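Local coordinates for mbDLG-3 protein (Monosiga brevicollis, PDB 6X1N), which forms the third PDZ domain of a choanoflagellate Dlg1 protein, a peptide-binding module whose parent probably serves in signalling, perhaps through protein kinase binding, at residues A[8-13]-A[87-92]; A[41-46]-A[53-58]. All blocks are in the same frame, centred on the assembly; numbering follows the deposited sequence.

Contact 1: residues A[8-13]-A[87-92]; sequences VTLYKG and GVMTLN
Strands 8-11 and 88-92 run antiparallel at 156°, axes 4.6 Å apart, pairing the first strand of the PDZ fold with its last long one. V8/L91 and L10/M89 are hydrogen-bonded pairs, each with two backbone bonds; T9/T90 and Y11/V88 are the non-hydrogen-bonded pairs between and beyond them. V8, L10, M89 and L91 share the inward face. There L10 and L91 both turn CG beside the backbone N (chi1 -59° and -60°), which brings L10 CD1 to 4.0 Å from L91 CD1 on a diagonal. M89 instead leads its end away from strand 8-11, and its side chain packs on F17 and F19. On the face of T9, Y11, V88 and T90, the methyl T9 CG2 meets V88 CG1 at 3.9 Å, while the hydroxyls T9 OG1 and T90 OG1 make a weak hydrogen bond of 3.4 Å. An alanine in place of T90 takes away both its hydroxyl and its methyl CG2, and T9 OG1, without this weak partner, would probably be freer to turn. Past the strand end, the pairing continues for one more bond: K12 N donates to G87 O at 2.8 Å.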
ATOM      1  N   VAL A   8      -3.759  -6.950  -7.350  1.00  9.45           N
ATOM      2  CA  VAL A   8      -4.549  -5.926  -8.018  1.00 12.05           C
ATOM      3  C   VAL A   8      -3.625  -5.135  -8.926  1.00 11.60           C
ATOM      4  O   VAL A   8      -2.528  -4.747  -8.511  1.00 12.93           O
ATOM      5  CB  VAL A   8      -5.200  -4.985  -6.985  1.00 11.40           C
ATOM      6  CG1 VAL A   8      -6.003  -3.902  -7.679  1.00 14.01           C
ATOM      7  CG2 VAL A   8      -6.077  -5.780  -6.020  1.00 13.85           C
ATOM      8  N   THR A   9      -4.054  -4.894 -10.156  1.00 10.15           N
ATOM      9  CA  THR A   9      -3.357  -3.977 -11.045  1.00 10.36           C
ATOM     10  C   THR A   9      -4.204  -2.727 -11.186  1.00 10.47           C
ATOM     11  O   THR A   9      -5.376  -2.805 -11.569  1.00 11.61           O
ATOM     12  CB  THR A   9      -3.106  -4.604 -12.414  1.00 13.47           C
ATOM     13  OG1 THR A   9      -2.237  -5.731 -12.261  1.00 16.21           O
ATOM     14  CG2 THR A   9      -2.455  -3.591 -13.344  1.00 15.80           C
ATOM     15  N   LEU A  10      -3.632  -1.587 -10.842  1.00  8.85           N
ATOM     16  CA  LEU A  10      -4.293  -0.304 -10.989  1.00  9.98           C
ATOM     17  C   LEU A  10      -3.638   0.467 -12.117  1.00  9.57           C
ATOM     18  O   LEU A  10      -2.417   0.406 -12.297  1.00 11.32           O
ATOM     19  CB  LEU A  10      -4.173   0.525  -9.712  1.00  9.17           C
ATOM     20  CG  LEU A  10      -4.738  -0.075  -8.424  1.00  9.45           C
ATOM     21  CD1 LEU A  10      -4.489   0.889  -7.279  1.00 10.77           C
ATOM     22  CD2 LEU A  10      -6.219  -0.366  -8.564  1.00 10.44           C
ATOM     23  N   TYR A  11      -4.449   1.204 -12.858  0.53 10.40           N
ATOM     24  CA  TYR A  11      -3.979   2.078 -13.917  0.53 10.95           C
ATOM     25  C   TYR A  11      -4.269   3.517 -13.511  0.53 11.25           C
ATOM     26  O   TYR A  11      -5.376   3.825 -13.059  0.53 12.00           O
ATOM     27  CB  TYR A  11      -4.672   1.715 -15.231  0.53 12.30           C
ATOM     28  CG  TYR A  11      -4.502   2.737 -16.316  0.53 11.49           C
ATOM     29  CD1 TYR A  11      -3.244   3.094 -16.771  0.53 11.08           C
ATOM     30  CD2 TYR A  11      -5.607   3.342 -16.893  0.53 11.90           C
ATOM     31  CE1 TYR A  11      -3.089   4.040 -17.769  0.53 10.84           C
ATOM     32  CE2 TYR A  11      -5.466   4.278 -17.893  0.53 10.30           C
ATOM     33  CZ  TYR A  11      -4.205   4.623 -18.325  0.53 10.51           C
ATOM     34  OH  TYR A  11      -4.057   5.560 -19.321  0.53 13.89           O
ATOM     35  N   LYS A  12      -3.271   4.393 -13.664  1.00 11.90           N
ATOM     36  CA  LYS A  12      -3.370   5.745 -13.121  1.00 13.04           C
ATOM     37  C   LYS A  12      -4.581   6.487 -13.672  1.00 13.95           C
ATOM     38  O   LYS A  12      -5.260   7.214 -12.939  1.00 15.04           O
ATOM     39  CB  LYS A  12      -2.074   6.498 -13.410  1.00 16.16           C
ATOM     40  CG  LYS A  12      -2.065   7.929 -12.936  1.00 18.56           C
ATOM     41  CD  LYS A  12      -0.725   8.583 -13.226  1.00 25.42           C
ATOM     42  CE  LYS A  12      -0.642   9.950 -12.578  1.00 28.31           C
ATOM     43  NZ  LYS A  12       0.664  10.616 -12.848  1.00 35.32           N
ATOM     44  N   GLY A  13      -4.884   6.297 -14.951  1.00 13.91           N
ATOM     45  CA  GLY A  13      -6.094   6.856 -15.497  1.00 15.71           C
ATOM     46  C   GLY A  13      -6.142   8.379 -15.449  1.00 14.59           C
ATOM     47  O   GLY A  13      -5.125   9.073 -15.359  1.00 18.50           O
ATOM     48  N   GLY A  87       2.176   4.567 -15.680  1.00 18.19           N
ATOM     49  CA  GLY A  87       0.823   4.575 -15.155  1.00 17.74           C
ATOM     50  C   GLY A  87       0.297   3.248 -14.652  1.00 13.61           C
ATOM     51  O   GLY A  87      -0.908   3.137 -14.413  1.00 14.66           O
ATOM     52  N   VAL A  88       1.142   2.235 -14.480  1.00 13.04           N
ATOM     53  CA  VAL A  88       0.702   0.907 -14.070  1.00 13.56           C
ATOM     54  C   VAL A  88       1.266   0.599 -12.691  1.00 14.02           C
ATOM     55  O   VAL A  88       2.455   0.831 -12.429  1.00 15.75           O
ATOM     56  CB  VAL A  88       1.103  -0.168 -15.093  1.00 17.46           C
ATOM     57  CG1 VAL A  88       0.627  -1.527 -14.636  1.00 18.83           C
ATOM     58  CG2 VAL A  88       0.517   0.168 -16.457  1.00 18.72           C
ATOM     59  N   MET A  89       0.416   0.088 -11.807  1.00 10.99           N
ATOM     60  CA  MET A  89       0.824  -0.302 -10.466  1.00 11.45           C
ATOM     61  C   MET A  89       0.234  -1.669 -10.157  1.00 11.03           C
ATOM     62  O   MET A  89      -0.989  -1.836 -10.187  1.00 13.18           O
ATOM     63  CB  MET A  89       0.328   0.724  -9.449  1.00 11.48           C
ATOM     64  CG  MET A  89       0.733   0.399  -8.031  1.00 10.91           C
ATOM     65  SD  MET A  89      -0.091   1.423  -6.800  1.00 10.86           S
ATOM     66  CE  MET A  89       0.574   3.042  -7.189  1.00 11.59           C
ATOM     67  N   THR A  90       1.084  -2.643  -9.852  1.00 11.07           N
ATOM     68  CA  THR A  90       0.627  -3.949  -9.402  1.00 11.69           C
ATOM     69  C   THR A  90       0.905  -4.044  -7.910  1.00 12.33           C
ATOM     70  O   THR A  90       1.981  -3.647  -7.452  1.00 14.08           O
ATOM     71  CB  THR A  90       1.306  -5.080 -10.171  1.00 14.68           C
ATOM     72  OG1 THR A  90       0.994  -4.950 -11.567  1.00 20.46           O
ATOM     73  CG2 THR A  90       0.789  -6.421  -9.684  1.00 22.74           C
ATOM     74  N   LEU A  91      -0.076  -4.535  -7.157  1.00 10.84           N
ATOM     75  CA  LEU A  91      -0.021  -4.593  -5.703  1.00 11.04           C
ATOM     76  C   LEU A  91      -0.347  -6.000  -5.236  1.00 10.94           C
ATOM     77  O   LEU A  91      -1.238  -6.650  -5.789  1.00 12.43           O
ATOM     78  CB  LEU A  91      -1.088  -3.683  -5.095  1.00 11.96           C
ATOM     79  CG  LEU A  91      -1.014  -2.197  -5.420  1.00 10.95           C
ATOM     80  CD1 LEU A  91      -2.323  -1.539  -5.021  1.00 16.61           C
ATOM     81  CD2 LEU A  91       0.139  -1.555  -4.693  1.00 16.40           C
ATOM     82  N   ASN A  92       0.357  -6.459  -4.206  1.00  9.37           N
ATOM     83  CA  ASN A  92      -0.064  -7.593  -3.398  1.00  9.54           C
ATOM     84  C   ASN A  92      -0.514  -7.024  -2.066  1.00  8.65           C
ATOM     85  O   ASN A  92       0.286  -6.393  -1.362  1.00  9.48           O
ATOM     86  CB  ASN A  92       1.085  -8.569  -3.162  1.00 12.99           C
ATOM     87  CG  ASN A  92       1.245  -9.564  -4.276  1.00 19.53           C
ATOM     88  OD1 ASN A  92       1.240  -9.206  -5.451  1.00 27.83           O
ATOM     89  ND2 ASN A  92       1.384 -10.835  -3.913  1.00 23.19           N
TER

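Contact 2: residues A[41-46]-A[53-58]; sequences SRILPE and GQVFEG
The flat carboxylate of E57 turns one face to strand 41-43: the carbonyl oxygen S41 O stands almost directly above its carbon, 3.3 Å from E57 CD. S41 O and the carboxylate oxygens are all acceptors, so no direct hydrogen bond joins them; water does. One water donates to S41 O and to E57 OE2, lying on the same side of the carboxylate plane as S41 O. A second, nearer that plane, donates to E57 OE1 and accepts from I43 N at 2.9 Å. Each oxygen is thus tied by water to the strand's backbone, and OE2 is also hydrogen-bonded to Y100 OH, which should help fix the carboxylate's rotation. An extended side chain, CG anti to the backbone N (chi1 -179°), carries the group across the gap. R42 NE lies 5.1 Å from E57 OE1, too far for a salt bridge, though its charge probably favours the carboxylate.

A second flat group at the contact is the V55-F56 peptide. I43 CD1 sits above the carbonyl oxygen end of this peptide, 3.3 Å from V55 O, and I43 CG1 lies beyond the oxygen on the same side. I43 puts CG1 beside its backbone N (chi1 -56°), and a second bend at chi2 brings CD1 over that oxygen. The same methyl reaches V55 CG1 at 3.9 Å, joining I43 to the hydrophobic interior, where I50 and A49 of helix 48-52 pack on I43 and V55 respectively.

Here strand 38-43 carries a classic beta bulge, S41 and R42 both facing S20. G58, at positive phi, begins the Gly-Asp-x-Ile/Leu sequence with which PDZ domains enter strand 59-64; strand 38-43, helix 48-52 and strand 59-64 form the familiar strand-helix-strand part of the PDZ fold.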
ATOM      1  N   SER A  41      -3.707   3.938   3.761  1.00  7.57           N
ATOM      2  CA  SER A  41      -4.290   4.784   4.793  1.00  9.15           C
ATOM      3  C   SER A  41      -5.555   5.518   4.361  1.00  8.81           C
ATOM      4  O   SER A  41      -6.220   6.100   5.221  1.00 11.09           O
ATOM      5  CB  SER A  41      -3.254   5.797   5.303  1.00 10.58           C
ATOM      6  OG  SER A  41      -2.726   6.545   4.219  1.00  9.87           O
ATOM      7  N   ARG A  42      -5.908   5.513   3.075  1.00  7.22           N
ATOM      8  CA  ARG A  42      -7.160   6.143   2.670  1.00  6.59           C
ATOM      9  C   ARG A  42      -7.469   5.719   1.250  1.00  6.53           C
ATOM     10  O   ARG A  42      -6.569   5.637   0.415  1.00  7.54           O
ATOM     11  CB  ARG A  42      -7.021   7.674   2.709  1.00  8.11           C
ATOM     12  CG  ARG A  42      -8.319   8.441   2.637  1.00 10.06           C
ATOM     13  CD  ARG A  42      -9.097   8.381   3.928  1.00 13.55           C
ATOM     14  NE  ARG A  42     -10.223   9.310   3.840  1.00 18.00           N
ATOM     15  CZ  ARG A  42     -10.337  10.444   4.527  1.00 25.31           C
ATOM     16  NH1 ARG A  42      -9.413  10.796   5.410  1.00 22.00           N
ATOM     17  NH2 ARG A  42     -11.402  11.216   4.350  1.00 29.77           N
ATOM     18  N   ILE A  43      -8.748   5.477   0.976  1.00  6.62           N
ATOM     19  CA  ILE A  43      -9.240   5.301  -0.388  1.00  6.04           C
ATOM     20  C   ILE A  43      -9.920   6.599  -0.796  1.00  7.76           C
ATOM     21  O   ILE A  43     -10.885   7.026  -0.150  1.00  7.59           O
ATOM     22  CB  ILE A  43     -10.224   4.129  -0.486  1.00  6.88           C
ATOM     23  CG1 ILE A  43      -9.587   2.843   0.042  1.00  7.34           C
ATOM     24  CG2 ILE A  43     -10.687   3.955  -1.919  1.00  8.38           C
ATOM     25  CD1 ILE A  43      -8.308   2.421  -0.688  1.00  8.90           C
ATOM     26  N   LEU A  44      -9.439   7.214  -1.867  1.00  6.52           N
ATOM     27  CA  LEU A  44      -9.998   8.499  -2.268  1.00  6.94           C
ATOM     28  C   LEU A  44     -11.338   8.307  -2.974  1.00  8.54           C
ATOM     29  O   LEU A  44     -11.595   7.247  -3.552  1.00  8.24           O
ATOM     30  CB  LEU A  44      -9.024   9.238  -3.183  1.00  7.30           C
ATOM     31  CG  LEU A  44      -7.622   9.450  -2.599  1.00  8.92           C
ATOM     32  CD1 LEU A  44      -6.825  10.462  -3.424  1.00 11.04           C
ATOM     33  CD2 LEU A  44      -7.648   9.845  -1.135  1.00 11.40           C
ATOM     34  N   PRO A  45     -12.198   9.337  -2.971  1.00  6.72           N
ATOM     35  CA  PRO A  45     -13.537   9.175  -3.566  1.00  7.53           C
ATOM     36  C   PRO A  45     -13.529   8.970  -5.070  1.00  6.86           C
ATOM     37  O   PRO A  45     -14.523   8.487  -5.611  1.00  8.70           O
ATOM     38  CB  PRO A  45     -14.280  10.456  -3.156  1.00  9.01           C
ATOM     39  CG  PRO A  45     -13.207  11.435  -2.818  1.00 10.70           C
ATOM     40  CD  PRO A  45     -12.054  10.624  -2.268  1.00  8.57           C
ATOM     41  N   GLU A  46     -12.451   9.311  -5.760  1.00  7.13           N
ATOM     42  CA  GLU A  46     -12.302   9.006  -7.174  1.00  8.39           C
ATOM     43  C   GLU A  46     -10.911   8.449  -7.381  1.00  8.27           C
ATOM     44  O   GLU A  46      -9.967   8.828  -6.680  1.00  8.53           O
ATOM     45  CB  GLU A  46     -12.421  10.248  -8.054  1.00  9.48           C
ATOM     46  CG  GLU A  46     -13.749  10.928  -7.982  1.00  9.95           C
ATOM     47  CD  GLU A  46     -14.813  10.229  -8.795  1.00 10.74           C
ATOM     48  OE1 GLU A  46     -15.997  10.513  -8.555  1.00 11.03           O
ATOM     49  OE2 GLU A  46     -14.508   9.407  -9.697  1.00 12.65           O
ATOM     50  N   GLY A  53     -12.506  -1.632  -6.350  1.00  7.96           N
ATOM     51  CA  GLY A  53     -13.238  -2.285  -5.282  1.00  9.43           C
ATOM     52  C   GLY A  53     -12.452  -3.341  -4.543  1.00  8.59           C
ATOM     53  O   GLY A  53     -13.031  -4.081  -3.744  1.00 10.28           O
ATOM     54  N   GLN A  54     -11.145  -3.428  -4.773  1.00  7.88           N
ATOM     55  CA  GLN A  54     -10.331  -4.486  -4.187  1.00  9.11           C
ATOM     56  C   GLN A  54      -9.112  -3.934  -3.464  1.00  8.65           C
ATOM     57  O   GLN A  54      -8.140  -4.663  -3.248  1.00  8.61           O
ATOM     58  CB  GLN A  54      -9.930  -5.522  -5.237  1.00 12.44           C
ATOM     59  CG  GLN A  54     -11.101  -6.393  -5.696  1.00 14.91           C
ATOM     60  CD  GLN A  54     -11.578  -7.376  -4.616  1.00 17.57           C
ATOM     61  OE1 GLN A  54     -10.940  -8.405  -4.371  1.00 17.62           O
ATOM     62  NE2 GLN A  54     -12.711  -7.067  -3.982  1.00 19.71           N
ATOM     63  N   VAL A  55      -9.151  -2.664  -3.085  1.00  8.61           N
ATOM     64  CA  VAL A  55      -8.090  -1.995  -2.346  1.00  7.84           C
ATOM     65  C   VAL A  55      -8.752  -1.299  -1.169  1.00  6.47           C
ATOM     66  O   VAL A  55      -9.680  -0.507  -1.372  1.00  7.06           O
ATOM     67  CB  VAL A  55      -7.360  -0.971  -3.230  1.00  8.72           C
ATOM     68  CG1 VAL A  55      -6.232  -0.303  -2.468  1.00  9.33           C
ATOM     69  CG2 VAL A  55      -6.860  -1.628  -4.530  1.00  9.37           C
ATOM     70  N   PHE A  56      -8.303  -1.590   0.052  1.00  6.10           N
ATOM     71  CA  PHE A  56      -8.998  -1.120   1.235  1.00  7.35           C
ATOM     72  C   PHE A  56      -8.044  -0.430   2.194  1.00  7.68           C
ATOM     73  O   PHE A  56      -6.902  -0.860   2.385  1.00  7.98           O
ATOM     74  CB  PHE A  56      -9.646  -2.288   2.000  1.00  8.37           C
ATOM     75  CG  PHE A  56     -10.563  -3.138   1.169  1.00  7.35           C
ATOM     76  CD1 PHE A  56     -11.567  -2.567   0.413  1.00  8.42           C
ATOM     77  CD2 PHE A  56     -10.410  -4.512   1.153  1.00  9.69           C
ATOM     78  CE1 PHE A  56     -12.415  -3.368  -0.339  1.00 10.18           C
ATOM     79  CE2 PHE A  56     -11.242  -5.306   0.404  1.00 11.10           C
ATOM     80  CZ  PHE A  56     -12.247  -4.740  -0.341  1.00  9.83           C
ATOM     81  N   GLU A  57      -8.542   0.604   2.863  1.00  7.78           N
ATOM     82  CA  GLU A  57      -7.811   1.148   3.994  1.00  8.19           C
ATOM     83  C   GLU A  57      -7.524   0.038   5.000  1.00  7.52           C
ATOM     84  O   GLU A  57      -8.359  -0.842   5.233  1.00  7.45           O
ATOM     85  CB  GLU A  57      -8.630   2.256   4.648  1.00  9.58           C
ATOM     86  CG  GLU A  57      -7.883   2.860   5.807  1.00 10.89           C
ATOM     87  CD  GLU A  57      -8.562   4.054   6.423  1.00 12.74           C
ATOM     88  OE1 GLU A  57      -9.505   4.616   5.808  1.00 13.45           O
ATOM     89  OE2 GLU A  57      -8.132   4.421   7.544  1.00 14.00           O
ATOM     90  N   GLY A  58      -6.318   0.048   5.560  1.00  7.91           N
ATOM     91  CA  GLY A  58      -5.896  -0.996   6.469  1.00  8.35           C
ATOM     92  C   GLY A  58      -5.271  -2.201   5.810  1.00  7.26           C
ATOM     93  O   GLY A  58      -4.864  -3.135   6.519  1.00  8.36           O
TER
HETATM   94  O   HOH W   1      -6.949   6.957   7.763  1.00 27.73           O
HETATM   95  O   HOH W   2     -10.491   5.136   3.257  1.00 14.12           O

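From the N terminus, strand 6-11 supplies the first half of contact 1, whose partner arrives only with strand 88-95; the loop so closed holds most of the domain. Contact 2 is nested inside it. Its two segments, 41-46 and 53-58, close a short excursion around helix 48-52, before the chain enters strand 59-64. That strand joins the two regions, pairing with 38-43 and with 88-95 in one curled antiparallel sheet. The contacts, with centres about 13 Å apart, also meet directly: V8 CG1 packs 4.0 Å from V55 CG2, and L10 CD2 reaches the same methyl. Strand 6-11 is thereby tied to the chain following helix 48-52.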